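Local coordinates for protein N-formylglutamate amidohydrolase (Ralstonia eutropha, PDB 2Q7S) that binds a zinc ion and, as its family assignment suggests, probably acts as a hydrolase of the N-formylglutamate amidohydrolase type, at residues A[56-68]-A[268-280]. Numbering follows the deposited sequence. Where two conformers were deposited one is given.
Sequences THVDALWEAVPRV and FATLQRDLTLLTL
Leu61 packs as a knob into a hole on the surface of helix 267-289, formed by Phe268, Leu271, Gln272 and Leu275. On the sheet side, Leu61 and Trp62 also touch Ile251 of strand 244-252 in the mixed central sheet, which places this part of 56-68, just after the zinc ligand Asp55, between sheet and helix. CD2 of Leu61 reaches CE1 of Phe268 at 3.5 Å, while Ala60 CB meets that ring at its edge. Leu275 also serves the neighbouring Trp62: its CD2 lies over a face of the six-membered ring, 3.9 Å from the centroid, in a CH-pi contact, and Thr279 OG1 approaches Trp62 CE3 at the indole edge, 3.5 Å away. The one direct hydrogen bond between the two segments runs from the extended Gln272 side chain (CG anti to N, chi1 -172°) to a backbone carbonyl: NE2 donates to Ala60 O (2.7 Å), nearly straight at 163°. That donor stands above the carbonyl plane, and Glu63 N reaches the same oxygen from the opposite face. The Glu63 carboxylate stacks on the Gln272 amide, the planes 19° apart. Two waters meet at Thr276 OG1: one donates to Leu61 O and accepts from Ala64 N, the other accepts from Arg67 NH1 and donates to Glu63 OE2.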
loop_
_atom_site.group_PDB
_atom_site.type_symbol
_atom_site.label_atom_id
_atom_site.label_comp_id
_atom_site.label_asym_id
_atom_site.label_seq_id
_atom_site.Cartn_x
_atom_site.Cartn_y
_atom_site.Cartn_z
ATOM N N THR A 56 -5.287 7.995 -2.698
ATOM C CA THR A 56 -6.146 8.124 -3.893
ATOM C C THR A 56 -5.333 8.057 -5.197
ATOM O O THR A 56 -4.201 8.591 -5.290
ATOM C CB THR A 56 -6.978 9.443 -3.831
ATOM O OG1 THR A 56 -7.310 9.700 -2.477
ATOM C CG2 THR A 56 -8.253 9.394 -4.681
ATOM N N HIS A 57 -5.932 7.371 -6.180
ATOM C CA HIS A 57 -5.402 7.190 -7.542
ATOM C C HIS A 57 -4.112 6.368 -7.675
ATOM O O HIS A 57 -3.604 6.256 -8.766
ATOM C CB HIS A 57 -5.140 8.535 -8.207
ATOM C CG HIS A 57 -6.261 9.506 -8.105
ATOM N ND1 HIS A 57 -7.531 9.220 -8.557
ATOM C CD2 HIS A 57 -6.298 10.779 -7.641
ATOM C CE1 HIS A 57 -8.319 10.262 -8.324
ATOM N NE2 HIS A 57 -7.592 11.225 -7.788
ATOM N N VAL A 58 -3.578 5.829 -6.573
ATOM C CA VAL A 58 -2.267 5.124 -6.609
ATOM C C VAL A 58 -2.300 3.931 -7.517
ATOM O O VAL A 58 -1.347 3.632 -8.241
ATOM C CB VAL A 58 -1.782 4.698 -5.182
ATOM C CG1 VAL A 58 -0.717 3.635 -5.272
ATOM C CG2 VAL A 58 -1.257 5.946 -4.485
ATOM N N ASP A 59 -3.449 3.299 -7.563
ATOM C CA ASP A 59 -3.625 2.210 -8.520
ATOM C C ASP A 59 -3.570 2.643 -9.993
ATOM O O ASP A 59 -2.997 1.924 -10.806
ATOM C CB ASP A 59 -4.866 1.405 -8.187
ATOM C CG ASP A 59 -6.126 2.159 -8.410
ATOM O OD1 ASP A 59 -6.245 3.346 -8.003
ATOM O OD2 ASP A 59 -7.022 1.529 -9.005
ATOM N N ALA A 60 -4.127 3.813 -10.321
ATOM C CA ALA A 60 -4.097 4.353 -11.713
ATOM C C ALA A 60 -2.692 4.856 -12.060
ATOM O O ALA A 60 -2.278 4.768 -13.216
ATOM C CB ALA A 60 -5.141 5.483 -11.894
ATOM N N LEU A 61 -1.946 5.350 -11.053
ATOM C CA LEU A 61 -0.549 5.808 -11.255
ATOM C C LEU A 61 0.305 4.653 -11.738
ATOM O O LEU A 61 1.140 4.827 -12.622
ATOM C CB LEU A 61 0.082 6.373 -10.000
ATOM C CG LEU A 61 -0.277 7.807 -9.534
ATOM C CD1 LEU A 61 0.391 8.052 -8.186
ATOM C CD2 LEU A 61 0.137 8.834 -10.584
ATOM N N TRP A 62 0.040 3.467 -11.188
ATOM C CA TRP A 62 0.785 2.280 -11.589
ATOM C C TRP A 62 0.085 1.382 -12.584
ATOM O O TRP A 62 0.367 0.170 -12.638
ATOM C CB TRP A 62 1.177 1.501 -10.349
ATOM C CG TRP A 62 2.122 2.217 -9.395
ATOM C CD1 TRP A 62 1.767 3.032 -8.352
ATOM C CD2 TRP A 62 3.560 2.100 -9.330
ATOM N NE1 TRP A 62 2.889 3.445 -7.659
ATOM C CE2 TRP A 62 3.994 2.868 -8.220
ATOM C CE3 TRP A 62 4.520 1.420 -10.093
ATOM C CZ2 TRP A 62 5.345 2.995 -7.873
ATOM C CZ3 TRP A 62 5.893 1.561 -9.745
ATOM C CH2 TRP A 62 6.267 2.327 -8.645
ATOM N N GLU A 63 -0.810 1.943 -13.391
ATOM C CA GLU A 63 -1.513 1.145 -14.431
ATOM C C GLU A 63 -0.635 0.269 -15.348
ATOM O O GLU A 63 -1.081 -0.757 -15.746
ATOM C CB GLU A 63 -2.391 2.044 -15.319
ATOM C CG GLU A 63 -1.611 3.061 -16.080
ATOM C CD GLU A 63 -2.269 3.496 -17.359
ATOM O OE1 GLU A 63 -3.519 3.423 -17.453
ATOM O OE2 GLU A 63 -1.520 3.937 -18.264
ATOM N N ALA A 64 0.604 0.675 -15.629
ATOM C CA ALA A 64 1.591 -0.060 -16.494
ATOM C C ALA A 64 1.954 -1.456 -16.061
ATOM O O ALA A 64 2.436 -2.236 -16.852
ATOM C CB ALA A 64 2.875 0.709 -16.562
ATOM N N VAL A 65 1.792 -1.748 -14.778
ATOM C CA VAL A 65 2.209 -3.000 -14.212
ATOM C C VAL A 65 1.766 -4.266 -15.009
ATOM O O VAL A 65 2.638 -5.084 -15.317
ATOM C CB VAL A 65 1.801 -3.071 -12.690
ATOM C CG1 VAL A 65 1.923 -4.508 -12.136
ATOM C CG2 VAL A 65 2.690 -2.159 -11.895
ATOM N N PRO A 66 0.432 -4.453 -15.296
ATOM C CA PRO A 66 -0.051 -5.568 -16.085
ATOM C C PRO A 66 0.341 -5.445 -17.573
ATOM O O PRO A 66 0.492 -6.450 -18.257
ATOM C CB PRO A 66 -1.584 -5.494 -15.864
ATOM C CG PRO A 66 -1.827 -4.106 -15.699
ATOM C CD PRO A 66 -0.728 -3.663 -14.827
ATOM N N ARG A 67 0.668 -4.231 -18.009
ATOM C CA ARG A 67 1.081 -3.980 -19.399
ATOM C C ARG A 67 2.485 -4.468 -19.645
ATOM O O ARG A 67 2.858 -4.614 -20.763
ATOM C CB ARG A 67 1.029 -2.480 -19.720
ATOM C CG ARG A 67 -0.379 -1.833 -19.531
ATOM C CD ARG A 67 -0.338 -0.309 -19.774
ATOM N NE ARG A 67 -0.213 -0.061 -21.209
ATOM C CZ ARG A 67 0.369 1.005 -21.772
ATOM N NH1 ARG A 67 0.816 2.014 -21.053
ATOM N NH2 ARG A 67 0.384 1.110 -23.087
ATOM N N VAL A 68 3.269 -4.665 -18.591
ATOM C CA VAL A 68 4.616 -5.152 -18.729
ATOM C C VAL A 68 4.756 -6.583 -18.179
ATOM O O VAL A 68 5.853 -7.084 -18.112
ATOM C CB VAL A 68 5.664 -4.190 -18.082
ATOM C CG1 VAL A 68 5.497 -2.800 -18.647
ATOM C CG2 VAL A 68 5.561 -4.205 -16.523
ATOM N N PHE A 268 -0.139 14.630 -12.313
ATOM C CA PHE A 268 -0.599 13.243 -12.462
ATOM C C PHE A 268 -0.037 12.571 -13.734
ATOM O O PHE A 268 0.578 11.516 -13.664
ATOM C CB PHE A 268 -2.147 13.116 -12.463
ATOM C CG PHE A 268 -2.608 11.686 -12.502
ATOM C CD1 PHE A 268 -2.784 10.966 -11.328
ATOM C CD2 PHE A 268 -2.797 11.027 -13.716
ATOM C CE1 PHE A 268 -3.161 9.603 -11.372
ATOM C CE2 PHE A 268 -3.166 9.682 -13.747
ATOM C CZ PHE A 268 -3.366 8.979 -12.562
ATOM N N ALA A 269 -0.300 13.180 -14.893
ATOM C CA ALA A 269 0.064 12.632 -16.198
ATOM C C ALA A 269 1.547 12.331 -16.329
ATOM O O ALA A 269 1.939 11.244 -16.755
ATOM C CB ALA A 269 -0.350 13.600 -17.314
ATOM N N THR A 270 2.357 13.313 -15.979
ATOM C CA THR A 270 3.824 13.191 -16.016
ATOM C C THR A 270 4.331 12.160 -15.020
ATOM O O THR A 270 5.235 11.368 -15.342
ATOM C CB THR A 270 4.545 14.594 -15.853
ATOM O OG1 THR A 270 4.188 15.185 -14.606
ATOM C CG2 THR A 270 4.117 15.514 -16.930
ATOM N N LEU A 271 3.719 12.070 -13.825
ATOM C CA LEU A 271 4.150 11.044 -12.886
ATOM C C LEU A 271 3.802 9.634 -13.348
ATOM O O LEU A 271 4.644 8.705 -13.281
ATOM C CB LEU A 271 3.563 11.291 -11.493
ATOM C CG LEU A 271 4.040 10.321 -10.431
ATOM C CD1 LEU A 271 5.545 10.486 -10.196
ATOM C CD2 LEU A 271 3.209 10.525 -9.169
ATOM N N GLN A 272 2.576 9.471 -13.853
ATOM C CA GLN A 272 2.113 8.189 -14.388
ATOM C C GLN A 272 3.040 7.747 -15.529
ATOM O O GLN A 272 3.408 6.593 -15.622
ATOM C CB GLN A 272 0.691 8.340 -14.940
ATOM C CG GLN A 272 0.010 7.034 -15.360
ATOM C CD GLN A 272 -1.409 7.260 -15.875
ATOM O OE1 GLN A 272 -1.628 8.037 -16.800
ATOM N NE2 GLN A 272 -2.382 6.602 -15.250
ATOM N N ARG A 273 3.392 8.676 -16.394
ATOM C CA ARG A 273 4.324 8.400 -17.507
ATOM C C ARG A 273 5.684 7.936 -16.966
ATOM O O ARG A 273 6.180 6.881 -17.313
ATOM C CB ARG A 273 4.462 9.641 -18.386
ATOM C CG ARG A 273 5.552 9.523 -19.465
ATOM C CD ARG A 273 6.878 10.231 -19.056
ATOM N NE ARG A 273 6.893 11.712 -18.906
ATOM C CZ ARG A 273 6.012 12.620 -19.376
ATOM N NH1 ARG A 273 4.925 12.303 -20.094
ATOM N NH2 ARG A 273 6.226 13.913 -19.120
ATOM N N ASP A 274 6.246 8.697 -16.043
ATOM C CA ASP A 274 7.489 8.294 -15.374
ATOM C C ASP A 274 7.419 6.910 -14.718
ATOM O O ASP A 274 8.368 6.117 -14.812
ATOM C CB ASP A 274 7.926 9.347 -14.362
ATOM C CG ASP A 274 8.386 10.617 -15.019
ATOM O OD1 ASP A 274 8.512 10.661 -16.271
ATOM O OD2 ASP A 274 8.609 11.584 -14.280
ATOM N N LEU A 275 6.303 6.602 -14.062
ATOM C CA LEU A 275 6.130 5.282 -13.454
ATOM C C LEU A 275 5.926 4.154 -14.452
ATOM O O LEU A 275 6.293 3.040 -14.176
ATOM C CB LEU A 275 4.988 5.274 -12.426
ATOM C CG LEU A 275 5.164 6.095 -11.172
ATOM C CD1 LEU A 275 3.878 6.140 -10.301
ATOM C CD2 LEU A 275 6.372 5.541 -10.395
ATOM N N THR A 276 5.300 4.431 -15.612
ATOM C CA THR A 276 5.253 3.477 -16.696
ATOM C C THR A 276 6.641 3.100 -17.193
ATOM O O THR A 276 6.960 1.932 -17.386
ATOM C CB THR A 276 4.391 3.993 -17.848
ATOM O OG1 THR A 276 3.030 4.030 -17.407
ATOM C CG2 THR A 276 4.491 3.094 -18.994
ATOM N N LEU A 277 7.454 4.115 -17.459
ATOM C CA LEU A 277 8.840 3.905 -17.854
ATOM C C LEU A 277 9.651 3.213 -16.749
ATOM O O LEU A 277 10.485 2.355 -17.054
ATOM C CB LEU A 277 9.500 5.226 -18.274
ATOM C CG LEU A 277 9.316 5.813 -19.688
ATOM C CD1 LEU A 277 10.242 5.201 -20.725
ATOM C CD2 LEU A 277 7.902 5.740 -20.174
ATOM N N LEU A 278 9.411 3.541 -15.486
ATOM C CA LEU A 278 10.128 2.885 -14.383
ATOM C C LEU A 278 9.705 1.399 -14.339
ATOM O O LEU A 278 10.531 0.513 -14.155
ATOM C CB LEU A 278 9.809 3.549 -13.025
ATOM C CG LEU A 278 10.245 2.729 -11.805
ATOM C CD1 LEU A 278 11.769 2.697 -11.733
ATOM C CD2 LEU A 278 9.568 3.237 -10.491
ATOM N N THR A 279 8.429 1.140 -14.593
ATOM C CA THR A 279 7.846 -0.220 -14.475
ATOM C C THR A 279 8.390 -1.130 -15.559
ATOM O O THR A 279 8.609 -2.308 -15.343
ATOM C CB THR A 279 6.255 -0.162 -14.431
ATOM O OG1 THR A 279 5.811 0.556 -13.266
ATOM C CG2 THR A 279 5.633 -1.542 -14.331
ATOM N N LEU A 280 8.578 -0.575 -16.762
ATOM C CA LEU A 280 9.144 -1.296 -17.862
ATOM C C LEU A 280 10.563 -1.702 -17.462
ATOM O O LEU A 280 10.990 -2.858 -17.642
ATOM C CB LEU A 280 9.142 -0.433 -19.145
ATOM C CG LEU A 280 9.619 -1.065 -20.451
ATOM C CD1 LEU A 280 8.918 -2.434 -20.712
ATOM C CD2 LEU A 280 9.401 -0.112 -21.648
HETATM O O HOH W 1 1.960 3.319 -14.913
HETATM O O HOH W 2 0.813 2.716 -18.551
#